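Local coordinates for protein HspA (Thermosynechococcus vulcanus, PDB 6EWN) that probably acts as an ATP-independent chaperone of the small heat shock protein family, binding partly unfolded proteins and limiting their aggregation, at residues G23-P26 against K27-D30. Residues are numbered along the deposited sequence; the frame is centred on the assembly and turned at random. Where two conformers were deposited one is given.
With URE (urea), chain M.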
ATOM      1  N   GLY A  23      -9.017  -2.871   3.950  1.00 25.94           N
ATOM      2  CA  GLY A  23     -10.140  -1.977   4.189  1.00 15.23           C
ATOM      3  C   GLY A  23      -9.765  -0.546   4.447  1.00 15.86           C
ATOM      4  O   GLY A  23      -9.523  -0.177   5.593  1.00 10.75           O
ATOM      5  N   MET A  24      -9.753   0.200   3.345  1.00 18.86           N
ATOM      6  CA  MET A  24      -9.352   1.748   3.625  0.50 28.74           C
ATOM      7  C   MET A  24      -9.434   2.680   2.372  1.00 28.40           C
ATOM      8  O   MET A  24      -8.555   3.057   1.543  1.00 24.56           O
ATOM      9  CB  MET A  24      -7.906   1.924   4.102  0.50 27.05           C
ATOM     10  CG  MET A  24      -7.134   0.646   4.408  0.50 17.06           C
ATOM     11  SD  MET A  24      -5.804   0.924   5.594  0.50 16.28           S
ATOM     12  CE  MET A  24      -4.749   2.069   4.702  0.50  3.80           C
ATOM     13  N   ASP A  25     -10.743   2.819   2.108  1.00 33.34           N
ATOM     14  CA  ASP A  25     -11.159   3.534   0.918  1.00 25.84           C
ATOM     15  C   ASP A  25     -10.021   4.433   0.456  1.00 28.00           C
ATOM     16  O   ASP A  25      -9.066   4.664   1.200  1.00 19.31           O
ATOM     17  CB  ASP A  25     -12.445   4.331   1.204  1.00 42.51           C
ATOM     18  CG  ASP A  25     -12.303   5.289   2.363  1.00 21.14           C
ATOM     19  OD1 ASP A  25     -11.692   4.868   3.375  1.00 20.57           O
ATOM     20  OD2 ASP A  25     -12.813   6.438   2.255  1.00  2.37           O
ATOM     21  N   PRO A  26     -10.080   4.959  -0.725  1.00 14.17           N
ATOM     22  CA  PRO A  26      -9.002   5.844  -1.194  1.00 31.92           C
ATOM     23  C   PRO A  26      -8.613   6.928  -0.197  1.00 22.60           C
ATOM     24  O   PRO A  26      -7.516   7.499  -0.270  1.00 10.40           O
ATOM     25  CB  PRO A  26      -9.606   6.457  -2.455  1.00 37.57           C
ATOM     26  CG  PRO A  26     -10.595   5.478  -2.929  1.00 43.52           C
ATOM     27  CD  PRO A  26     -11.201   4.922  -1.670  1.00 23.52           C
ATOM     28  N   LYS A  27      -9.523   7.221   0.732  1.00 38.17           N
ATOM     29  CA  LYS A  27      -9.353   8.275   1.710  1.00 14.75           C
ATOM     30  C   LYS A  27      -8.656   7.786   2.943  1.00 13.77           C
ATOM     31  O   LYS A  27      -8.540   8.538   3.912  1.00 17.68           O
ATOM     32  CB  LYS A  27     -10.701   8.830   2.087  1.00 17.16           C
ATOM     33  CG  LYS A  27     -11.627   9.087   0.928  1.00 19.20           C
ATOM     34  CD  LYS A  27     -11.160  10.242   0.068  1.00  3.34           C
ATOM     35  CE  LYS A  27     -12.259  10.607  -0.864  1.00 13.90           C
ATOM     36  NZ  LYS A  27     -12.203  11.997  -1.390  1.00 18.97           N
ATOM     37  N   ASP A  28      -8.221   6.535   2.929  1.00 33.48           N
ATOM     38  CA  ASP A  28      -7.510   5.926   4.033  1.00 15.67           C
ATOM     39  C   ASP A  28      -6.112   5.453   3.656  1.00 13.28           C
ATOM     40  O   ASP A  28      -5.375   4.975   4.527  1.00 12.95           O
ATOM     41  CB  ASP A  28      -8.310   4.751   4.575  1.00 21.04           C
ATOM     42  CG  ASP A  28      -9.474   5.152   5.392  1.00 12.74           C
ATOM     43  OD1 ASP A  28      -9.585   6.322   5.779  1.00  9.91           O
ATOM     44  OD2 ASP A  28     -10.251   4.253   5.708  1.00 19.42           O
ATOM     45  N   ILE A  29      -5.726   5.561   2.392  1.00 21.68           N
ATOM     46  CA  ILE A  29      -4.370   5.224   1.974  1.00 22.77           C
ATOM     47  C   ILE A  29      -3.711   6.469   1.380  1.00 17.99           C
ATOM     48  O   ILE A  29      -4.342   7.522   1.260  1.00 13.29           O
ATOM     49  CB  ILE A  29      -4.349   4.039   0.976  1.00 14.36           C
ATOM     50  CG1 ILE A  29      -5.331   4.223  -0.200  1.00 15.88           C
ATOM     51  CG2 ILE A  29      -4.618   2.815   1.671  1.00  1.04           C
ATOM     52  CD1 ILE A  29      -6.696   3.623  -0.008  1.00 13.98           C
ATOM     53  N   ASP A  30      -2.437   6.357   1.005  1.00 14.91           N
ATOM     54  CA  ASP A  30      -1.747   7.421   0.293  1.00 17.44           C
ATOM     55  C   ASP A  30      -0.473   6.850  -0.298  1.00 18.22           C
ATOM     56  O   ASP A  30       0.177   6.010   0.329  1.00 19.06           O
ATOM     57  CB  ASP A  30      -1.422   8.603   1.203  1.00 24.95           C
ATOM     58  CG  ASP A  30      -1.664   9.943   0.521  1.00 31.03           C
ATOM     59  OD1 ASP A  30      -1.336  10.056  -0.678  1.00 35.17           O
ATOM     60  OD2 ASP A  30      -2.202  10.877   1.170  1.00 24.20           O
TER
HETATM   61  C   URE M 211     -10.050  11.377   4.868  1.00  5.91           C
HETATM   62  O   URE M 211      -9.585  11.141   5.913  1.00 16.28           O
HETATM   63  N1  URE M 211      -9.453  12.379   4.016  1.00  3.46           N
HETATM   64  N2  URE M 211     -11.242  10.658   4.508  1.00 14.34           N
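A type I turn, Asp25 to Asp28, leads the chain into strand 29-33 of the alpha-crystallin domain. Asp28 N reaches back to Asp25 O at 2.7 Å and closes it; that oxygen sits too near a neighbour in the model, so the length is less certain than it looks. Pro26 and Lys27 take the two central positions, and the proline ring restricts phi to about the value (-49°) that the first of these needs.

The side chains of the two turn-ending aspartates converge. Asp25 OD1 lies 2.8 Å from Asp28 OD2, with the carboxylate planes 86° apart. Both are acceptors, so unless one shares a proton the approach should cost energy, and it may raise the affinity of the pair for protons. The root of Asp28 is modelled too close to Met24, however, which makes this placement doubtful. Asp25 CG stands between its own N and carbonyl carbon (chi1 56°), which turns its carboxylate toward Asp28. The side chain of Asp28 also touches Lys45.

The other oxygen, Asp25 OD2, rests 3.2 Å from Lys27 CG, against the aliphatic start of that side chain and nearly perpendicular to it. The Lys27 chain leads away, leaving NZ 6.7 Å from Asp25 OD2. A urea packs near the root of the same lysine, its N2 3.1 Å from Lys27 CB.

Met24, deposited in two conformers, and Ile29 bring their apolar ends together, but their approach is modelled too close and its detail is doubtful. Phe65 lies against Met24, and Leu21 against Ile29. Asp28 also shares a backbone hydrogen bond with Glu43, tying the chain beyond strand 38-42 to a type I turn that leads into a strand of the HSP20 beta-sandwich.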